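Local coordinates for lipoprotein (Colwellia psychrerythraea, PDB 3O0Y) that is a putative lipoprotein of undetermined function, largely helical and related by family to the metallopeptidase-like proteins, with a possible role in lipid binding, at residues Gln156-Tyr167 against Phe220-Val231. Numbering follows the deposited sequence.
Sequences QPITTEKEALDY and FVNVFREKIEKV
Tyr167 and Phe224 form the aromatic part of this contact between nearly antiparallel helices, 161-167 and 220-228, whose axes over these short segments come no closer than 11.9 Å. That spacing suits large side chains: the two rings, planes at 29°, are slid so far apart that they barely overlap, and Tyr167 CD2 lies 3.6 Å from Phe224 CD1. Ile158, from the loop before its helix, lays CD1 over one face of the Tyr167 ring, offset toward the rim, while its CG2 meets Ile228 CD1. Ala164, small enough to sit close, sets CB at the edge of the Phe224 ring, which also touches Val246 of helix 236-268. Val231, closing a type I turn from Ile228, brings CG1 within 3.6 Å of Thr159 O.

Polar links flank this core. Tyr167 reaches across because its CG stands opposite the backbone N (chi1 -172°); Tyr167 OH donates a hydrogen bond to Phe220 O (2.7 Å), on an in-plane lone pair. A phenylalanine here would probably leave Phe220 O without this donor. Lysine suits position 227 doubly: Lys227 CB packs 4.0 Å from Ile158 CB, while NZ bonds Gln153 O and, through water, Gln156 O. Another water bridges Ile158 O and Lys227 O. N-cap Thr160 OG1 accepts from Glu163 N, and Glu163 OE1 takes bonds from Thr159 N and OG1, steadying the loop that presents Ile158. The chemistry implies an apolar seam in which that loop packs against both helices, with polar ties at its margins.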
loop_
_atom_site.group_PDB
_atom_site.type_symbol
_atom_site.label_atom_id
_atom_site.label_comp_id
_atom_site.label_asym_id
_atom_site.label_seq_id
_atom_site.Cartn_x
_atom_site.Cartn_y
_atom_site.Cartn_z
ATOM N N GLN A 156 -11.721 9.558 9.362
ATOM C CA GLN A 156 -12.913 10.375 9.347
ATOM C C GLN A 156 -12.978 11.263 10.583
ATOM O O GLN A 156 -12.929 10.771 11.701
ATOM C CB GLN A 156 -14.134 9.457 9.291
ATOM C CG GLN A 156 -15.426 10.220 9.126
ATOM C CD GLN A 156 -16.642 9.408 8.758
ATOM O OE1 GLN A 156 -17.791 9.842 9.031
ATOM N NE2 GLN A 156 -16.449 8.338 8.075
ATOM N N PRO A 157 -13.077 12.582 10.396
ATOM C CA PRO A 157 -13.064 13.443 11.600
ATOM C C PRO A 157 -14.323 13.301 12.411
ATOM O O PRO A 157 -15.372 13.155 11.841
ATOM C CB PRO A 157 -13.018 14.853 11.022
ATOM C CG PRO A 157 -13.523 14.733 9.653
ATOM C CD PRO A 157 -13.192 13.361 9.148
ATOM N N ILE A 158 -14.208 13.361 13.749
ATOM C CA ILE A 158 -15.368 13.456 14.611
ATOM C C ILE A 158 -15.119 14.572 15.597
ATOM O O ILE A 158 -14.648 14.328 16.707
ATOM C CB ILE A 158 -15.682 12.115 15.310
ATOM C CG1 ILE A 158 -15.931 11.031 14.256
ATOM C CG2 ILE A 158 -16.921 12.225 16.157
ATOM C CD1 ILE A 158 -15.893 9.688 14.811
ATOM N N THR A 159 -15.371 15.820 15.175
ATOM C CA THR A 159 -15.021 16.968 15.985
ATOM C C THR A 159 -16.203 17.911 16.227
ATOM O O THR A 159 -15.998 18.913 16.878
ATOM C CB THR A 159 -13.887 17.798 15.345
ATOM O OG1 THR A 159 -14.354 18.440 14.156
ATOM C CG2 THR A 159 -12.647 16.901 14.993
ATOM N N THR A 160 -17.392 17.611 15.664
ATOM C CA THR A 160 -18.571 18.471 15.693
ATOM C C THR A 160 -19.778 17.550 15.627
ATOM O O THR A 160 -19.645 16.356 15.277
ATOM C CB THR A 160 -18.666 19.441 14.461
ATOM O OG1 THR A 160 -18.896 18.675 13.263
ATOM C CG2 THR A 160 -17.431 20.289 14.312
ATOM N N GLU A 161 -20.947 18.056 15.976
ATOM C CA GLU A 161 -22.167 17.262 15.934
ATOM C C GLU A 161 -22.417 16.790 14.508
ATOM O O GLU A 161 -22.878 15.643 14.280
ATOM C CB GLU A 161 -23.350 18.114 16.405
ATOM C CG GLU A 161 -24.673 17.359 16.403
ATOM C CD GLU A 161 -25.848 18.136 17.075
ATOM O OE1 GLU A 161 -25.680 19.303 17.501
ATOM O OE2 GLU A 161 -26.911 17.522 17.203
ATOM N N LYS A 162 -22.172 17.688 13.539
ATOM C CA LYS A 162 -22.427 17.341 12.107
ATOM C C LYS A 162 -21.533 16.174 11.669
ATOM O O LYS A 162 -22.011 15.238 11.008
ATOM C CB LYS A 162 -22.257 18.573 11.184
ATOM C CG LYS A 162 -22.247 18.289 9.730
ATOM C CD LYS A 162 -23.595 17.819 9.210
ATOM C CE LYS A 162 -23.491 17.577 7.679
ATOM N NZ LYS A 162 -24.805 17.157 7.150
ATOM N N GLU A 163 -20.268 16.204 12.066
ATOM C CA GLU A 163 -19.350 15.085 11.764
ATOM C C GLU A 163 -19.757 13.796 12.475
ATOM O O GLU A 163 -19.686 12.733 11.901
ATOM C CB GLU A 163 -17.935 15.468 12.098
ATOM C CG GLU A 163 -17.362 16.532 11.130
ATOM C CD GLU A 163 -15.986 17.079 11.501
ATOM O OE1 GLU A 163 -15.353 16.711 12.530
ATOM O OE2 GLU A 163 -15.482 17.876 10.690
ATOM N N ALA A 164 -20.268 13.874 13.702
ATOM C CA ALA A 164 -20.771 12.661 14.353
ATOM C C ALA A 164 -21.918 12.071 13.573
ATOM O O ALA A 164 -22.047 10.860 13.440
ATOM C CB ALA A 164 -21.245 12.988 15.769
ATOM N N LEU A 165 -22.780 12.925 13.089
ATOM C CA LEU A 165 -23.949 12.477 12.355
ATOM C C LEU A 165 -23.520 11.885 10.994
ATOM O O LEU A 165 -24.094 10.896 10.533
ATOM C CB LEU A 165 -24.949 13.603 12.180
ATOM C CG LEU A 165 -25.728 14.024 13.464
ATOM C CD1 LEU A 165 -26.520 15.313 13.234
ATOM C CD2 LEU A 165 -26.652 12.897 13.968
ATOM N N ASP A 166 -22.497 12.431 10.366
ATOM C CA ASP A 166 -21.957 11.761 9.148
ATOM C C ASP A 166 -21.481 10.296 9.349
ATOM O O ASP A 166 -21.656 9.400 8.469
ATOM C CB ASP A 166 -20.789 12.530 8.569
ATOM C CG ASP A 166 -21.162 13.908 7.995
ATOM O OD1 ASP A 166 -22.337 14.174 7.733
ATOM O OD2 ASP A 166 -20.233 14.757 7.858
ATOM N N TYR A 167 -20.912 10.043 10.525
ATOM C CA TYR A 167 -20.458 8.693 10.914
ATOM C C TYR A 167 -21.652 7.761 11.071
ATOM O O TYR A 167 -21.654 6.647 10.547
ATOM C CB TYR A 167 -19.644 8.844 12.213
ATOM C CG TYR A 167 -18.902 7.677 12.762
ATOM C CD1 TYR A 167 -17.641 7.359 12.295
ATOM C CD2 TYR A 167 -19.467 6.860 13.752
ATOM C CE1 TYR A 167 -16.868 6.322 12.915
ATOM C CE2 TYR A 167 -18.702 5.857 14.379
ATOM C CZ TYR A 167 -17.446 5.559 13.912
ATOM O OH TYR A 167 -16.705 4.552 14.485
ATOM N N PHE A 220 -16.152 0.281 16.344
ATOM C CA PHE A 220 -16.905 1.429 15.802
ATOM C C PHE A 220 -17.446 2.306 16.946
ATOM O O PHE A 220 -17.486 3.529 16.835
ATOM C CB PHE A 220 -18.076 0.957 14.944
ATOM C CG PHE A 220 -17.768 0.769 13.448
ATOM C CD1 PHE A 220 -17.101 1.696 12.703
ATOM C CD2 PHE A 220 -18.285 -0.366 12.793
ATOM C CE1 PHE A 220 -16.917 1.509 11.317
ATOM C CE2 PHE A 220 -18.100 -0.550 11.442
ATOM C CZ PHE A 220 -17.417 0.390 10.709
ATOM N N VAL A 221 -18.004 1.660 17.981
ATOM C CA VAL A 221 -18.485 2.366 19.211
ATOM C C VAL A 221 -17.346 2.943 20.055
ATOM O O VAL A 221 -17.383 4.107 20.456
ATOM C CB VAL A 221 -19.281 1.445 20.097
ATOM C CG1 VAL A 221 -19.818 2.259 21.317
ATOM C CG2 VAL A 221 -20.396 0.783 19.279
ATOM N N ASN A 222 -16.342 2.135 20.373
ATOM C CA ASN A 222 -15.264 2.602 21.237
ATOM C C ASN A 222 -14.441 3.771 20.657
ATOM O O ASN A 222 -14.057 4.705 21.377
ATOM C CB ASN A 222 -14.386 1.404 21.649
ATOM C CG ASN A 222 -15.088 0.428 22.627
ATOM O OD1 ASN A 222 -14.749 -0.764 22.681
ATOM N ND2 ASN A 222 -15.994 0.928 23.405
ATOM N N VAL A 223 -14.163 3.728 19.347
ATOM C CA VAL A 223 -13.546 4.850 18.692
ATOM C C VAL A 223 -14.427 6.066 18.769
ATOM O O VAL A 223 -13.977 7.158 19.045
ATOM C CB VAL A 223 -13.262 4.502 17.193
ATOM C CG1 VAL A 223 -12.861 5.803 16.460
ATOM C CG2 VAL A 223 -12.172 3.349 17.164
ATOM N N PHE A 224 -15.699 5.901 18.470
ATOM C CA PHE A 224 -16.591 7.010 18.550
ATOM C C PHE A 224 -16.618 7.588 19.989
ATOM O O PHE A 224 -16.561 8.824 20.177
ATOM C CB PHE A 224 -17.985 6.603 18.132
ATOM C CG PHE A 224 -18.920 7.753 18.050
ATOM C CD1 PHE A 224 -19.023 8.498 16.919
ATOM C CD2 PHE A 224 -19.696 8.102 19.145
ATOM C CE1 PHE A 224 -19.934 9.577 16.850
ATOM C CE2 PHE A 224 -20.583 9.172 19.106
ATOM C CZ PHE A 224 -20.700 9.916 17.978
ATOM N N ARG A 225 -16.621 6.715 21.004
ATOM C CA ARG A 225 -16.645 7.234 22.377
ATOM C C ARG A 225 -15.403 8.069 22.665
ATOM O O ARG A 225 -15.481 9.076 23.339
ATOM C CB ARG A 225 -16.708 6.104 23.406
ATOM C CG ARG A 225 -17.963 5.345 23.512
ATOM C CD ARG A 225 -17.833 4.161 24.567
ATOM N NE ARG A 225 -19.140 3.670 24.954
ATOM C CZ ARG A 225 -19.593 2.442 24.723
ATOM N NH1 ARG A 225 -18.804 1.487 24.167
ATOM N NH2 ARG A 225 -20.821 2.142 25.122
ATOM N N GLU A 226 -14.239 7.607 22.231
ATOM C CA GLU A 226 -13.008 8.306 22.525
ATOM C C GLU A 226 -12.921 9.660 21.832
ATOM O O GLU A 226 -12.538 10.663 22.445
ATOM C CB GLU A 226 -11.772 7.474 22.174
ATOM C CG GLU A 226 -10.485 8.370 22.269
ATOM C CD GLU A 226 -9.136 7.634 22.418
ATOM O OE1 GLU A 226 -9.110 6.365 22.466
ATOM O OE2 GLU A 226 -8.094 8.353 22.487
ATOM N N LYS A 227 -13.365 9.721 20.585
ATOM C CA LYS A 227 -13.362 10.981 19.837
ATOM C C LYS A 227 -14.453 11.953 20.278
ATOM O O LYS A 227 -14.167 13.133 20.505
ATOM C CB LYS A 227 -13.437 10.668 18.342
ATOM C CG LYS A 227 -12.168 9.956 17.899
ATOM C CD LYS A 227 -11.997 9.862 16.371
ATOM C CE LYS A 227 -10.737 9.045 15.968
ATOM N NZ LYS A 227 -10.470 9.019 14.475
ATOM N N ILE A 228 -15.668 11.463 20.485
ATOM C CA ILE A 228 -16.764 12.379 20.810
ATOM C C ILE A 228 -16.567 13.014 22.208
ATOM O O ILE A 228 -17.005 14.123 22.448
ATOM C CB ILE A 228 -18.121 11.686 20.682
ATOM C CG1 ILE A 228 -19.234 12.688 20.444
ATOM C CG2 ILE A 228 -18.492 10.824 21.972
ATOM C CD1 ILE A 228 -19.221 13.452 19.071
ATOM N N GLU A 229 -15.839 12.331 23.074
ATOM C CA GLU A 229 -15.525 12.848 24.437
ATOM C C GLU A 229 -14.816 14.168 24.380
ATOM O O GLU A 229 -15.011 15.015 25.274
ATOM C CB GLU A 229 -14.625 11.856 25.184
ATOM C CG GLU A 229 -14.257 12.267 26.610
ATOM C CD GLU A 229 -15.471 12.202 27.532
ATOM O OE1 GLU A 229 -16.486 11.596 27.091
ATOM O OE2 GLU A 229 -15.425 12.750 28.680
ATOM N N LYS A 230 -14.014 14.364 23.337
ATOM C CA LYS A 230 -13.200 15.583 23.189
ATOM C C LYS A 230 -13.979 16.789 22.698
ATOM O O LYS A 230 -13.434 17.898 22.659
ATOM C CB LYS A 230 -12.038 15.315 22.242
ATOM C CG LYS A 230 -11.187 14.175 22.655
ATOM C CD LYS A 230 -9.946 14.151 21.800
ATOM C CE LYS A 230 -9.416 12.769 21.466
ATOM N NZ LYS A 230 -8.603 12.161 22.540
ATOM N N VAL A 231 -15.232 16.595 22.306
ATOM C CA VAL A 231 -15.979 17.658 21.643
ATOM C C VAL A 231 -16.712 18.562 22.659
ATOM O O VAL A 231 -17.834 18.262 23.154
ATOM C CB VAL A 231 -16.973 17.096 20.607
ATOM C CG1 VAL A 231 -17.788 18.210 19.957
ATOM C CG2 VAL A 231 -16.214 16.247 19.530
HETATM O O HOH W 1 -12.787 8.451 13.054
HETATM O O HOH W 2 -10.182 11.501 13.519
HETATM O O HOH W 3 -12.846 14.762 18.715
#